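Local atomic coordinates of VC0179-like protein (Escherichia coli, PDB entry 4XJ6), a protein that probably makes cyclic GMP-AMP by magnesium-dependent nucleotidyl transfer, as a bacterial homologue of cyclic GMP-AMP synthase. Residues 284-289 with 293-298; 327-332 with 364-369; 348-353 with 357-362; 370-375 with 390-395. One frame throughout, in Å; residues are numbered along the deposited sequence.

All four contacts lie in the helical C-terminal region, and three of them share helix 357-377: interaction 3 uses its first turns, interaction 2 its middle and interaction 4 its later turns. Interactions 2 and 4 are buried helix-to-helix contacts made of apolar side chains, with no hydrogen bond across either. Interaction 3 lies at the surface and combines ring packing with a long ion pair. Interaction 1, partly buried, is the one with a hydrogen bond between its segments, and it faces the triphosphate of the bound nucleotide. Trp285 of interaction 1 packs on Met366 and Leu369 of interaction 2, while Pro295 touches both Met366 and Ile362, so the nucleotide-facing turn rests on the helical core.

Interaction 1 (284-289 with 293-298); sequences AWRDAQ and GGPSSI. With GH3 (3'-deoxy-guanosine-5'-triphosphate), chain D.
Arg286 reaches from the last turns of helix 274-289 across to Pro295 and Ser297, where the connecting loop runs into helix 297-310. This helix-loop-helix corner forms part of the nucleotide pocket and faces the triphosphate of 3'-deoxy-guanosine-5'-triphosphate. Arg286 buries the most surface. Its CG stands anti to the backbone N (chi1 175°), and bends at the next two torsions carry the guanidinium along the loop towards the ligand. NE donates to Pro295 O at 3.3 Å, with an N-H...O angle of 161°; the carbonyl lies close to the guanidinium plane and points almost straight at the donor. This bond helps to set the rotation of the group. Arg286 NH1 forms a salt bridge with the neighbouring Asp287 OD1, although the modelled separation is suspiciously short. NH2 makes a weak hydrogen bond of 3.4 Å to the gamma-phosphate oxygen O1G of the nucleotide, but its place is less sure because it crowds Ser297 OG.

Pro295 takes part through its ring as well as its carbonyl: CD lies 4.1 Å from Arg286 CG as the two side chains run past each other in opposite senses. The same Pro295 CD also packs on Ile362 of helix 357-377.

Ser297 opens helix 297-310, just after Ser296 at the N-cap position. Its hydroxyl is modelled as a donor to O1G, with the same reservation about position, while Ser297 CB lies 3.3 Å from the bridging O3B of the nucleotide. One residue further on, Ile298 CG2 touches the guanine at N7, 3.9 Å away.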
loop_
_atom_site.group_PDB
_atom_site.type_symbol
_atom_site.label_atom_id
_atom_site.label_comp_id
_atom_site.label_asym_id
_atom_site.label_seq_id
_atom_site.Cartn_x
_atom_site.Cartn_y
_atom_site.Cartn_z
ATOM N N ALA A 284 9.956 9.363 -3.820
ATOM C CA ALA A 284 11.241 9.562 -3.160
ATOM C C ALA A 284 11.298 10.953 -2.541
ATOM O O ALA A 284 11.778 11.124 -1.423
ATOM C CB ALA A 284 12.382 9.365 -4.142
ATOM N N TRP A 285 10.800 11.942 -3.277
ATOM C CA TRP A 285 10.720 13.307 -2.775
ATOM C C TRP A 285 9.843 13.369 -1.532
ATOM O O TRP A 285 10.179 14.049 -0.563
ATOM C CB TRP A 285 10.178 14.256 -3.848
ATOM C CG TRP A 285 9.687 15.561 -3.292
ATOM C CD1 TRP A 285 10.438 16.665 -3.011
ATOM C CD2 TRP A 285 8.335 15.901 -2.956
ATOM N NE1 TRP A 285 9.642 17.669 -2.519
ATOM C CE2 TRP A 285 8.345 17.225 -2.475
ATOM C CE3 TRP A 285 7.119 15.214 -3.012
ATOM C CZ2 TRP A 285 7.188 17.877 -2.055
ATOM C CZ3 TRP A 285 5.970 15.864 -2.594
ATOM C CH2 TRP A 285 6.012 17.179 -2.121
ATOM N N ARG A 286 8.718 12.659 -1.568
ATOM C CA ARG A 286 7.807 12.608 -0.431
ATOM C C ARG A 286 8.482 11.974 0.779
ATOM O O ARG A 286 8.356 12.465 1.899
ATOM C CB ARG A 286 6.532 11.835 -0.793
ATOM C CG ARG A 286 5.573 11.626 0.381
ATOM C CD ARG A 286 5.623 10.204 0.931
ATOM N NE ARG A 286 4.659 9.328 0.272
ATOM C CZ ARG A 286 4.965 8.173 -0.308
ATOM N NH1 ARG A 286 6.214 7.737 -0.309
ATOM N NH2 ARG A 286 4.014 7.453 -0.884
ATOM N N ASP A 287 9.197 10.878 0.541
ATOM C CA ASP A 287 9.883 10.165 1.615
ATOM C C ASP A 287 11.007 11.000 2.215
ATOM O O ASP A 287 11.346 10.849 3.388
ATOM C CB ASP A 287 10.436 8.828 1.111
ATOM C CG ASP A 287 9.341 7.849 0.743
ATOM O OD1 ASP A 287 8.178 8.100 1.118
ATOM O OD2 ASP A 287 9.638 6.828 0.086
ATOM N N ALA A 288 11.580 11.882 1.405
ATOM C CA ALA A 288 12.653 12.759 1.858
ATOM C C ALA A 288 12.116 13.914 2.699
ATOM O O ALA A 288 12.716 14.292 3.704
ATOM C CB ALA A 288 13.432 13.289 0.668
ATOM N N GLN A 289 10.982 14.470 2.287
ATOM C CA GLN A 289 10.390 15.601 2.993
ATOM C C GLN A 289 9.624 15.149 4.236
ATOM O O GLN A 289 9.587 15.853 5.246
ATOM C CB GLN A 289 9.464 16.389 2.064
ATOM C CG GLN A 289 10.113 16.834 0.760
ATOM C CD GLN A 289 11.414 17.577 0.973
ATOM O OE1 GLN A 289 11.525 18.424 1.861
ATOM N NE2 GLN A 289 12.415 17.255 0.163
ATOM N N GLY A 293 3.999 10.391 7.092
ATOM C CA GLY A 293 2.924 11.218 6.578
ATOM C C GLY A 293 3.205 11.771 5.195
ATOM O O GLY A 293 3.970 11.188 4.426
ATOM N N GLY A 294 2.589 12.906 4.884
ATOM C CA GLY A 294 2.686 13.491 3.559
ATOM C C GLY A 294 1.610 12.928 2.652
ATOM O O GLY A 294 0.840 12.065 3.068
ATOM N N PRO A 295 1.554 13.408 1.402
ATOM C CA PRO A 295 0.538 12.937 0.458
ATOM C C PRO A 295 0.698 11.452 0.136
ATOM O O PRO A 295 1.823 10.951 0.021
ATOM C CB PRO A 295 0.796 13.788 -0.782
ATOM C CG PRO A 295 2.237 14.132 -0.700
ATOM C CD PRO A 295 2.502 14.339 0.768
ATOM N N SER A 296 -0.422 10.751 0.002
ATOM C CA SER A 296 -0.395 9.327 -0.306
ATOM C C SER A 296 0.225 9.064 -1.675
ATOM O O SER A 296 0.255 9.943 -2.538
ATOM C CB SER A 296 -1.806 8.743 -0.264
ATOM O OG SER A 296 -2.629 9.335 -1.260
ATOM N N SER A 297 0.724 7.847 -1.860
ATOM C CA SER A 297 1.299 7.444 -3.136
ATOM C C SER A 297 0.269 7.519 -4.256
ATOM O O SER A 297 0.592 7.910 -5.374
ATOM C CB SER A 297 1.865 6.026 -3.047
ATOM O OG SER A 297 3.035 5.991 -2.251
ATOM N N ILE A 298 -0.972 7.157 -3.949
ATOM C CA ILE A 298 -2.022 7.112 -4.963
ATOM C C ILE A 298 -2.371 8.512 -5.475
ATOM O O ILE A 298 -2.626 8.702 -6.664
ATOM C CB ILE A 298 -3.299 6.401 -4.427
ATOM C CG1 ILE A 298 -4.363 6.299 -5.519
ATOM C CG2 ILE A 298 -3.862 7.094 -3.193
ATOM C CD1 ILE A 298 -3.916 5.505 -6.711
HETATM P PG GH3 D . 3.879 2.723 -1.665
HETATM O O1G GH3 D . 4.141 4.074 -1.047
HETATM O O2G GH3 D . 3.238 1.794 -0.664
HETATM O O3G GH3 D . 5.185 2.118 -2.117
HETATM O O3B GH3 D . 2.908 2.948 -2.930
HETATM P PB GH3 D . 1.521 2.144 -3.117
HETATM O O1B GH3 D . 1.148 2.129 -4.579
HETATM O O2B GH3 D . 1.621 0.720 -2.633
HETATM O O3A GH3 D . 0.431 3.004 -2.293
HETATM P PA GH3 D . -0.293 2.461 -0.964
HETATM O O1A GH3 D . -0.666 3.640 -0.093
HETATM O O2A GH3 D . 0.570 1.484 -0.207
HETATM O "O5'" GH3 D . -1.629 1.711 -1.460
HETATM C "C5'" GH3 D . -1.582 0.405 -1.986
HETATM C "C4'" GH3 D . -2.880 0.118 -2.729
HETATM O "O4'" GH3 D . -3.975 0.441 -1.898
HETATM C "C3'" GH3 D . -3.045 0.933 -3.998
HETATM C "C2'" GH3 D . -4.541 1.154 -4.074
HETATM O "O2'" GH3 D . -5.129 0.169 -4.892
HETATM C "C1'" GH3 D . -5.038 0.995 -2.647
HETATM N N9 GH3 D . -5.335 2.325 -2.099
HETATM C C8 GH3 D . -4.551 3.006 -1.205
HETATM N N7 GH3 D . -5.141 4.191 -0.921
HETATM C C5 GH3 D . -6.300 4.265 -1.620
HETATM C C6 GH3 D . -7.283 5.242 -1.699
HETATM O O6 GH3 D . -7.175 6.278 -1.047
HETATM N N1 GH3 D . -8.378 5.045 -2.512
HETATM C C2 GH3 D . -8.497 3.882 -3.241
HETATM N N2 GH3 D . -9.559 3.697 -4.024
HETATM N N3 GH3 D . -7.516 2.915 -3.158
HETATM C C4 GH3 D . -6.435 3.099 -2.363
#

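Interaction 2 (327-332 with 364-369); sequences RLLPEE and ETMEGL
An antiparallel helix pair in the C-terminal helical region brings Pro330 and Leu329 of helix 318-335 against Met366 and Glu367 of helix 357-377. The short segments pass 7.9 Å apart, axis to axis, with their directions at 163°. Pro330 sits at the point of nearest approach and lacks an N-H, in keeping with the kink of its helix there. The edge of its ring carrying CB and CG meets the partner helix: Pro330 CB lies 3.6 Å from Glu367 CG, and Pro330 CG comes to 4.0 Å from Met366 CB. Glu367 lays its CG methylene on the proline, and the chain, extended beyond CG, carries the carboxylate on towards the exposed side. There Glu331 OE2 and Glu367 OE2 are 5.3 Å apart, like charges near each other without contact.

The buried flank belongs to Leu329 and Met366, whose side chains cross at about a right angle. Met366 leaves its helix with CG anti to the carbonyl carbon and then runs straight (chi2 -180°), which lays the thioether across the leucine. Trp285 of helix 274-289 packs on Met366, and Met282 of the same helix meets Leu329. Met366 SD rests 3.8 Å from Leu329 CD2.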
loop_
_atom_site.group_PDB
_atom_site.type_symbol
_atom_site.label_atom_id
_atom_site.label_comp_id
_atom_site.label_asym_id
_atom_site.label_seq_id
_atom_site.Cartn_x
_atom_site.Cartn_y
_atom_site.Cartn_z
ATOM N N ARG A 327 6.423 22.065 -11.213
ATOM C CA ARG A 327 5.767 23.353 -11.415
ATOM C C ARG A 327 4.247 23.260 -11.272
ATOM O O ARG A 327 3.617 24.128 -10.665
ATOM C CB ARG A 327 6.122 23.913 -12.796
ATOM C CG ARG A 327 5.223 25.049 -13.270
ATOM C CD ARG A 327 5.560 26.365 -12.592
ATOM N NE ARG A 327 6.559 27.116 -13.345
ATOM C CZ ARG A 327 6.435 28.393 -13.691
ATOM N NH1 ARG A 327 5.350 29.073 -13.349
ATOM N NH2 ARG A 327 7.400 28.990 -14.377
ATOM N N LEU A 328 3.668 22.198 -11.821
ATOM C CA LEU A 328 2.217 22.080 -11.928
ATOM C C LEU A 328 1.585 21.260 -10.806
ATOM O O LEU A 328 0.370 21.306 -10.608
ATOM C CB LEU A 328 1.848 21.466 -13.279
ATOM C CG LEU A 328 2.089 22.360 -14.495
ATOM C CD1 LEU A 328 1.718 21.643 -15.783
ATOM C CD2 LEU A 328 1.303 23.653 -14.353
ATOM N N LEU A 329 2.408 20.515 -10.075
ATOM C CA LEU A 329 1.912 19.648 -9.006
ATOM C C LEU A 329 1.071 20.373 -7.943
ATOM O O LEU A 329 0.030 19.856 -7.540
ATOM C CB LEU A 329 3.075 18.922 -8.324
ATOM C CG LEU A 329 2.657 17.793 -7.385
ATOM C CD1 LEU A 329 2.137 16.600 -8.179
ATOM C CD2 LEU A 329 3.804 17.390 -6.472
ATOM N N PRO A 330 1.508 21.564 -7.479
ATOM C CA PRO A 330 0.675 22.221 -6.463
ATOM C C PRO A 330 -0.701 22.635 -6.984
ATOM O O PRO A 330 -1.665 22.668 -6.217
ATOM C CB PRO A 330 1.496 23.456 -6.080
ATOM C CG PRO A 330 2.885 23.128 -6.466
ATOM C CD PRO A 330 2.768 22.299 -7.695
ATOM N N GLU A 331 -0.789 22.943 -8.274
ATOM C CA GLU A 331 -2.053 23.369 -8.862
ATOM C C GLU A 331 -2.994 22.188 -9.058
ATOM O O GLU A 331 -4.213 22.347 -9.038
ATOM C CB GLU A 331 -1.814 24.084 -10.191
ATOM C CG GLU A 331 -1.026 25.376 -10.057
ATOM C CD GLU A 331 -1.687 26.375 -9.123
ATOM O OE1 GLU A 331 -2.935 26.450 -9.100
ATOM O OE2 GLU A 331 -0.953 27.086 -8.404
ATOM N N GLU A 332 -2.421 21.004 -9.248
ATOM C CA GLU A 332 -3.213 19.786 -9.343
ATOM C C GLU A 332 -3.941 19.514 -8.039
ATOM O O GLU A 332 -5.130 19.192 -8.035
ATOM C CB GLU A 332 -2.333 18.593 -9.702
ATOM C CG GLU A 332 -1.977 18.531 -11.162
ATOM C CD GLU A 332 -3.202 18.517 -12.049
ATOM O OE1 GLU A 332 -4.152 17.767 -11.742
ATOM O OE2 GLU A 332 -3.218 19.262 -13.047
ATOM N N GLU A 364 2.066 23.606 0.188
ATOM C CA GLU A 364 3.142 24.576 0.342
ATOM C C GLU A 364 4.501 23.885 0.317
ATOM O O GLU A 364 5.503 24.489 -0.066
ATOM C CB GLU A 364 2.971 25.376 1.631
ATOM C CG GLU A 364 1.739 26.273 1.632
ATOM C CD GLU A 364 1.827 27.388 2.655
ATOM O OE1 GLU A 364 2.945 27.663 3.135
ATOM O OE2 GLU A 364 0.780 27.990 2.977
ATOM N N THR A 365 4.532 22.620 0.726
ATOM C CA THR A 365 5.749 21.823 0.620
ATOM C C THR A 365 6.011 21.486 -0.842
ATOM O O THR A 365 7.149 21.500 -1.302
ATOM C CB THR A 365 5.662 20.515 1.436
ATOM O OG1 THR A 365 5.478 20.822 2.824
ATOM C CG2 THR A 365 6.940 19.696 1.269
ATOM N N MET A 366 4.936 21.192 -1.568
ATOM C CA MET A 366 5.019 20.885 -2.993
ATOM C C MET A 366 5.542 22.072 -3.790
ATOM O O MET A 366 6.322 21.904 -4.728
ATOM C CB MET A 366 3.653 20.469 -3.541
ATOM C CG MET A 366 3.179 19.117 -3.057
ATOM S SD MET A 366 1.571 18.674 -3.737
ATOM C CE MET A 366 1.438 16.998 -3.133
ATOM N N GLU A 367 5.102 23.269 -3.418
ATOM C CA GLU A 367 5.519 24.489 -4.101
ATOM C C GLU A 367 7.023 24.718 -3.962
ATOM O O GLU A 367 7.639 25.388 -4.789
ATOM C CB GLU A 367 4.748 25.691 -3.557
ATOM C CG GLU A 367 3.269 25.695 -3.933
ATOM C CD GLU A 367 2.462 26.711 -3.150
ATOM O OE1 GLU A 367 2.936 27.152 -2.083
ATOM O OE2 GLU A 367 1.353 27.068 -3.601
ATOM N N GLY A 368 7.616 24.147 -2.919
ATOM C CA GLY A 368 9.041 24.301 -2.690
ATOM C C GLY A 368 9.903 23.504 -3.653
ATOM O O GLY A 368 11.064 23.844 -3.880
ATOM N N LEU A 369 9.333 22.444 -4.219
ATOM C CA LEU A 369 10.084 21.535 -5.082
ATOM C C LEU A 369 10.626 22.192 -6.351
ATOM O O LEU A 369 11.797 22.017 -6.686
ATOM C CB LEU A 369 9.217 20.336 -5.472
ATOM C CG LEU A 369 9.887 19.335 -6.417
ATOM C CD1 LEU A 369 11.208 18.833 -5.836
ATOM C CD2 LEU A 369 8.959 18.171 -6.737
#

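Interaction 3 (348-353 with 357-362); sequences LFPAES and VHHRAI
His359 sets its imidazole against both Phe349 and Pro350, fastening the loop that precedes helix 357-377 onto the first turns of that helix. The two aromatic rings make an edge-to-face (T-shaped) pair: the edge of His359 addresses the face of Phe349, with centroids 4.7 Å apart and planes at 80°. The atom that leads is His359 CD2, 3.4 Å from Phe349 CZ and set towards the rim of the phenyl ring rather than over its centre. With CG anti to the carbonyl carbon (chi1 -68°), the imidazole is swung from the helix towards the loop, and there Pro350 meets one of its faces. Pro350 CG stands 3.5 Å from the imidazole centroid, only 16° off the ring normal, a CH-pi contact. The histidine thus offers an edge to one neighbour and a face to the next.

Phe349 has a second partner on the helix in Ile362, whose CD1 comes up at the rim of the phenyl ring near its plane, 3.8 Å from Phe349 CE1. Phe333 also packs edge-to-face with this phenylalanine. Leu348 and Phe349 together face Val337 in a classic beta bulge, and Leu348 itself touches the bound nucleotide, so the loop leads from the pocket to the helix.

Nearer the surface, Glu352 and Arg360 cross at a slant. Arg360 NH1 is hydrogen-bonded to Asn334 OD1 and His355 ND1. The glutamate probably adds only charge attraction, because its oxygen lies well out of the guanidinium plane: the salt bridge is long, with Glu352 OE2 3.8 Å from Arg360 NH1.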
loop_
_atom_site.group_PDB
_atom_site.type_symbol
_atom_site.label_atom_id
_atom_site.label_comp_id
_atom_site.label_asym_id
_atom_site.label_seq_id
_atom_site.Cartn_x
_atom_site.Cartn_y
_atom_site.Cartn_z
ATOM N N LEU A 348 -9.253 11.871 -3.657
ATOM C CA LEU A 348 -7.988 11.567 -2.993
ATOM C C LEU A 348 -7.486 12.794 -2.250
ATOM O O LEU A 348 -6.829 12.690 -1.212
ATOM C CB LEU A 348 -6.942 11.100 -4.006
ATOM C CG LEU A 348 -7.275 9.848 -4.816
ATOM C CD1 LEU A 348 -6.191 9.582 -5.844
ATOM C CD2 LEU A 348 -7.449 8.649 -3.902
ATOM N N PHE A 349 -7.814 13.960 -2.792
ATOM C CA PHE A 349 -7.377 15.232 -2.237
ATOM C C PHE A 349 -8.394 16.306 -2.606
ATOM O O PHE A 349 -8.706 16.483 -3.784
ATOM C CB PHE A 349 -5.991 15.593 -2.769
ATOM C CG PHE A 349 -5.183 16.446 -1.842
ATOM C CD1 PHE A 349 -4.351 15.865 -0.900
ATOM C CD2 PHE A 349 -5.239 17.828 -1.921
ATOM C CE1 PHE A 349 -3.597 16.642 -0.050
ATOM C CE2 PHE A 349 -4.485 18.611 -1.070
ATOM C CZ PHE A 349 -3.664 18.016 -0.135
ATOM N N PRO A 350 -8.922 17.023 -1.602
ATOM C CA PRO A 350 -9.997 17.995 -1.843
ATOM C C PRO A 350 -9.552 19.193 -2.678
ATOM O O PRO A 350 -8.353 19.456 -2.781
ATOM C CB PRO A 350 -10.382 18.444 -0.431
ATOM C CG PRO A 350 -9.146 18.237 0.375
ATOM C CD PRO A 350 -8.516 16.992 -0.186
ATOM N N ALA A 351 -10.512 19.898 -3.272
ATOM C CA ALA A 351 -10.233 21.158 -3.949
ATOM C C ALA A 351 -9.788 22.186 -2.919
ATOM O O ALA A 351 -10.062 22.027 -1.729
ATOM C CB ALA A 351 -11.460 21.647 -4.713
ATOM N N GLU A 352 -9.112 23.234 -3.380
ATOM C CA GLU A 352 -8.489 24.218 -2.495
ATOM C C GLU A 352 -9.456 24.819 -1.477
ATOM O O GLU A 352 -9.096 25.035 -0.321
ATOM C CB GLU A 352 -7.849 25.336 -3.324
ATOM C CG GLU A 352 -7.005 26.302 -2.516
ATOM C CD GLU A 352 -6.211 27.253 -3.388
ATOM O OE1 GLU A 352 -6.276 27.121 -4.628
ATOM O OE2 GLU A 352 -5.520 28.133 -2.832
ATOM N N SER A 353 -10.685 25.072 -1.910
ATOM C CA SER A 353 -11.696 25.683 -1.054
ATOM C C SER A 353 -12.107 24.762 0.097
ATOM O O SER A 353 -12.744 25.198 1.058
ATOM C CB SER A 353 -12.925 26.063 -1.880
ATOM O OG SER A 353 -13.521 24.904 -2.434
ATOM N N VAL A 357 -5.845 22.878 7.141
ATOM C CA VAL A 357 -4.477 23.344 7.329
ATOM C C VAL A 357 -3.452 22.250 7.007
ATOM O O VAL A 357 -2.330 22.545 6.591
ATOM C CB VAL A 357 -4.262 23.869 8.771
ATOM C CG1 VAL A 357 -4.358 22.739 9.786
ATOM C CG2 VAL A 357 -2.929 24.599 8.884
ATOM N N HIS A 358 -3.849 20.990 7.172
ATOM C CA HIS A 358 -2.962 19.867 6.892
ATOM C C HIS A 358 -2.757 19.714 5.391
ATOM O O HIS A 358 -1.673 19.350 4.932
ATOM C CB HIS A 358 -3.525 18.575 7.488
ATOM C CG HIS A 358 -3.956 18.705 8.917
ATOM N ND1 HIS A 358 -5.277 18.835 9.286
ATOM C CD2 HIS A 358 -3.241 18.729 10.067
ATOM C CE1 HIS A 358 -5.360 18.930 10.602
ATOM N NE2 HIS A 358 -4.137 18.869 11.099
ATOM N N HIS A 359 -3.808 19.998 4.629
ATOM C CA HIS A 359 -3.722 19.977 3.174
ATOM C C HIS A 359 -2.795 21.076 2.670
ATOM O O HIS A 359 -1.995 20.859 1.761
ATOM C CB HIS A 359 -5.111 20.136 2.546
ATOM C CG HIS A 359 -6.020 18.968 2.776
ATOM N ND1 HIS A 359 -7.180 19.061 3.514
ATOM C CD2 HIS A 359 -5.946 17.684 2.353
ATOM C CE1 HIS A 359 -7.780 17.885 3.539
ATOM N NE2 HIS A 359 -7.052 17.031 2.843
ATOM N N ARG A 360 -2.913 22.259 3.264
ATOM C CA ARG A 360 -2.105 23.407 2.865
ATOM C C ARG A 360 -0.621 23.163 3.117
ATOM O O ARG A 360 0.222 23.562 2.316
ATOM C CB ARG A 360 -2.561 24.673 3.599
ATOM C CG ARG A 360 -3.963 25.137 3.235
ATOM C CD ARG A 360 -4.175 25.100 1.729
ATOM N NE ARG A 360 -3.185 25.893 1.005
ATOM C CZ ARG A 360 -3.063 25.904 -0.319
ATOM N NH1 ARG A 360 -3.867 25.163 -1.067
ATOM N NH2 ARG A 360 -2.136 26.655 -0.896
ATOM N N ALA A 361 -0.313 22.503 4.230
ATOM C CA ALA A 361 1.068 22.173 4.567
ATOM C C ALA A 361 1.692 21.317 3.473
ATOM O O ALA A 361 2.860 21.486 3.125
ATOM C CB ALA A 361 1.133 21.458 5.905
ATOM N N ILE A 362 0.896 20.403 2.930
ATOM C CA ILE A 362 1.334 19.541 1.840
ATOM C C ILE A 362 1.584 20.341 0.560
ATOM O O ILE A 362 2.623 20.191 -0.084
ATOM C CB ILE A 362 0.297 18.434 1.552
ATOM C CG1 ILE A 362 0.197 17.471 2.737
ATOM C CG2 ILE A 362 0.660 17.682 0.289
ATOM C CD1 ILE A 362 -0.840 16.384 2.553
#

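Interaction 4 (370-375 with 390-395); sequences YGILLA and NEAFGK
Ile372 and Leu373 on helix 357-377 pack against Ala392 and Phe393 at the C-terminal end of helix 382-393, a helix-to-helix contact in the C-terminal region. Apolar contacts carry most of it, and no hydrogen bond crosses between the segments. Ile372 places CG2 anti to the backbone N and so turns this methyl towards the small side chain opposite: Ile372 CG2 meets Ala392 CB at 3.7 Å, near the point where the two backbones are closest, 6.6 Å between the CA atoms of these residues. The other branch of the isoleucine passes beside the backbone, with CD1 4.4 Å from Glu391 O. Leu373 contributes CD2, which comes obliquely to the phenyl ring of Phe393, 3.9 Å from CE2; the two side chains cross at about a right angle.

Polar interactions hold residues 390-395 from elsewhere. The carbonyl oxygens of Glu391 and Ala392 both accept hydrogen bonds from Gln289 NE2, so one amide nitrogen of helix 274-289 serves two carbonyls of the weakly bonded last turn. Gly394 then leaves the helix with a positive phi of 83°.

Around this pair the neighbouring helices close in. Phe393 lies on Phe281 and Trp285 of helix 274-289 and on Met322 of helix 318-335, while Leu373 touches Ala326 of helix 318-335 and Tyr9 of the N-terminal helix 6-10, so the contact sits where helices from both ends of the chain meet.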
loop_
_atom_site.group_PDB
_atom_site.type_symbol
_atom_site.label_atom_id
_atom_site.label_comp_id
_atom_site.label_asym_id
_atom_site.label_seq_id
_atom_site.Cartn_x
_atom_site.Cartn_y
_atom_site.Cartn_z
ATOM N N TYR A 370 9.772 22.928 -7.056
ATOM C CA TYR A 370 10.145 23.537 -8.331
ATOM C C TYR A 370 11.343 24.471 -8.190
ATOM O O TYR A 370 12.185 24.554 -9.085
ATOM C CB TYR A 370 8.954 24.295 -8.924
ATOM C CG TYR A 370 9.192 24.834 -10.319
ATOM C CD1 TYR A 370 9.593 23.995 -11.351
ATOM C CD2 TYR A 370 8.995 26.176 -10.607
ATOM C CE1 TYR A 370 9.806 24.481 -12.626
ATOM C CE2 TYR A 370 9.202 26.673 -11.879
ATOM C CZ TYR A 370 9.606 25.819 -12.887
ATOM O OH TYR A 370 9.818 26.308 -14.157
ATOM N N GLY A 371 11.421 25.162 -7.058
ATOM C CA GLY A 371 12.519 26.075 -6.801
ATOM C C GLY A 371 13.834 25.357 -6.597
ATOM O O GLY A 371 14.890 25.841 -6.998
ATOM N N ILE A 372 13.761 24.190 -5.968
ATOM C CA ILE A 372 14.939 23.380 -5.702
ATOM C C ILE A 372 15.554 22.848 -6.998
ATOM O O ILE A 372 16.771 22.893 -7.188
ATOM C CB ILE A 372 14.598 22.204 -4.767
ATOM C CG1 ILE A 372 14.267 22.721 -3.364
ATOM C CG2 ILE A 372 15.736 21.196 -4.735
ATOM C CD1 ILE A 372 13.713 21.660 -2.443
ATOM N N LEU A 373 14.700 22.363 -7.895
ATOM C CA LEU A 373 15.144 21.787 -9.162
ATOM C C LEU A 373 15.793 22.825 -10.078
ATOM O O LEU A 373 16.634 22.488 -10.914
ATOM C CB LEU A 373 13.970 21.127 -9.886
ATOM C CG LEU A 373 13.310 19.948 -9.170
ATOM C CD1 LEU A 373 12.240 19.323 -10.049
ATOM C CD2 LEU A 373 14.349 18.911 -8.760
ATOM N N LEU A 374 15.397 24.084 -9.921
ATOM C CA LEU A 374 15.918 25.156 -10.760
ATOM C C LEU A 374 17.191 25.766 -10.184
ATOM O O LEU A 374 18.062 26.213 -10.931
ATOM C CB LEU A 374 14.863 26.240 -10.948
ATOM C CG LEU A 374 13.768 25.908 -11.958
ATOM C CD1 LEU A 374 12.562 26.762 -11.679
ATOM C CD2 LEU A 374 14.272 26.135 -13.375
ATOM N N ALA A 375 17.288 25.791 -8.858
ATOM C CA ALA A 375 18.486 26.282 -8.189
ATOM C C ALA A 375 19.639 25.327 -8.458
ATOM O O ALA A 375 20.772 25.746 -8.691
ATOM C CB ALA A 375 18.244 26.432 -6.693
ATOM N N ASN A 390 19.573 17.242 -4.086
ATOM C CA ASN A 390 19.445 16.233 -3.040
ATOM C C ASN A 390 18.698 16.767 -1.825
ATOM O O ASN A 390 18.443 16.033 -0.873
ATOM C CB ASN A 390 20.820 15.711 -2.621
ATOM C CG ASN A 390 21.325 14.606 -3.527
ATOM O OD1 ASN A 390 20.668 14.235 -4.500
ATOM N ND2 ASN A 390 22.501 14.072 -3.212
ATOM N N GLU A 391 18.353 18.049 -1.854
ATOM C CA GLU A 391 17.481 18.602 -0.827
ATOM C C GLU A 391 16.048 18.191 -1.126
ATOM O O GLU A 391 15.189 18.192 -0.246
ATOM C CB GLU A 391 17.599 20.123 -0.759
ATOM C CG GLU A 391 18.952 20.618 -0.280
ATOM C CD GLU A 391 19.052 22.128 -0.283
ATOM O OE1 GLU A 391 18.001 22.791 -0.176
ATOM O OE2 GLU A 391 20.180 22.652 -0.401
ATOM N N ALA A 392 15.806 17.830 -2.382
ATOM C CA ALA A 392 14.486 17.412 -2.827
ATOM C C ALA A 392 14.289 15.907 -2.672
ATOM O O ALA A 392 13.264 15.458 -2.156
ATOM C CB ALA A 392 14.270 17.825 -4.272
ATOM N N PHE A 393 15.274 15.132 -3.113
ATOM C CA PHE A 393 15.145 13.677 -3.141
ATOM C C PHE A 393 15.946 12.988 -2.038
ATOM O O PHE A 393 15.953 11.760 -1.947
ATOM C CB PHE A 393 15.583 13.136 -4.506
ATOM C CG PHE A 393 14.875 13.775 -5.667
ATOM C CD1 PHE A 393 13.566 13.435 -5.966
ATOM C CD2 PHE A 393 15.519 14.707 -6.464
ATOM C CE1 PHE A 393 12.911 14.016 -7.032
ATOM C CE2 PHE A 393 14.867 15.291 -7.532
ATOM C CZ PHE A 393 13.561 14.944 -7.816
ATOM N N GLY A 394 16.619 13.777 -1.207
ATOM C CA GLY A 394 17.448 13.226 -0.151
ATOM C C GLY A 394 18.813 12.836 -0.681
ATOM O O GLY A 394 18.998 12.681 -1.888
ATOM N N LYS A 395 19.776 12.682 0.223
ATOM C CA LYS A 395 21.115 12.254 -0.159
ATOM C C LYS A 395 21.123 10.762 -0.470
ATOM O O LYS A 395 21.306 9.932 0.419
ATOM C CB LYS A 395 22.124 12.576 0.947
ATOM C CG LYS A 395 23.553 12.154 0.631
ATOM C CD LYS A 395 24.459 12.328 1.838
ATOM C CE LYS A 395 25.796 11.636 1.627
ATOM N NZ LYS A 395 26.653 11.695 2.843
#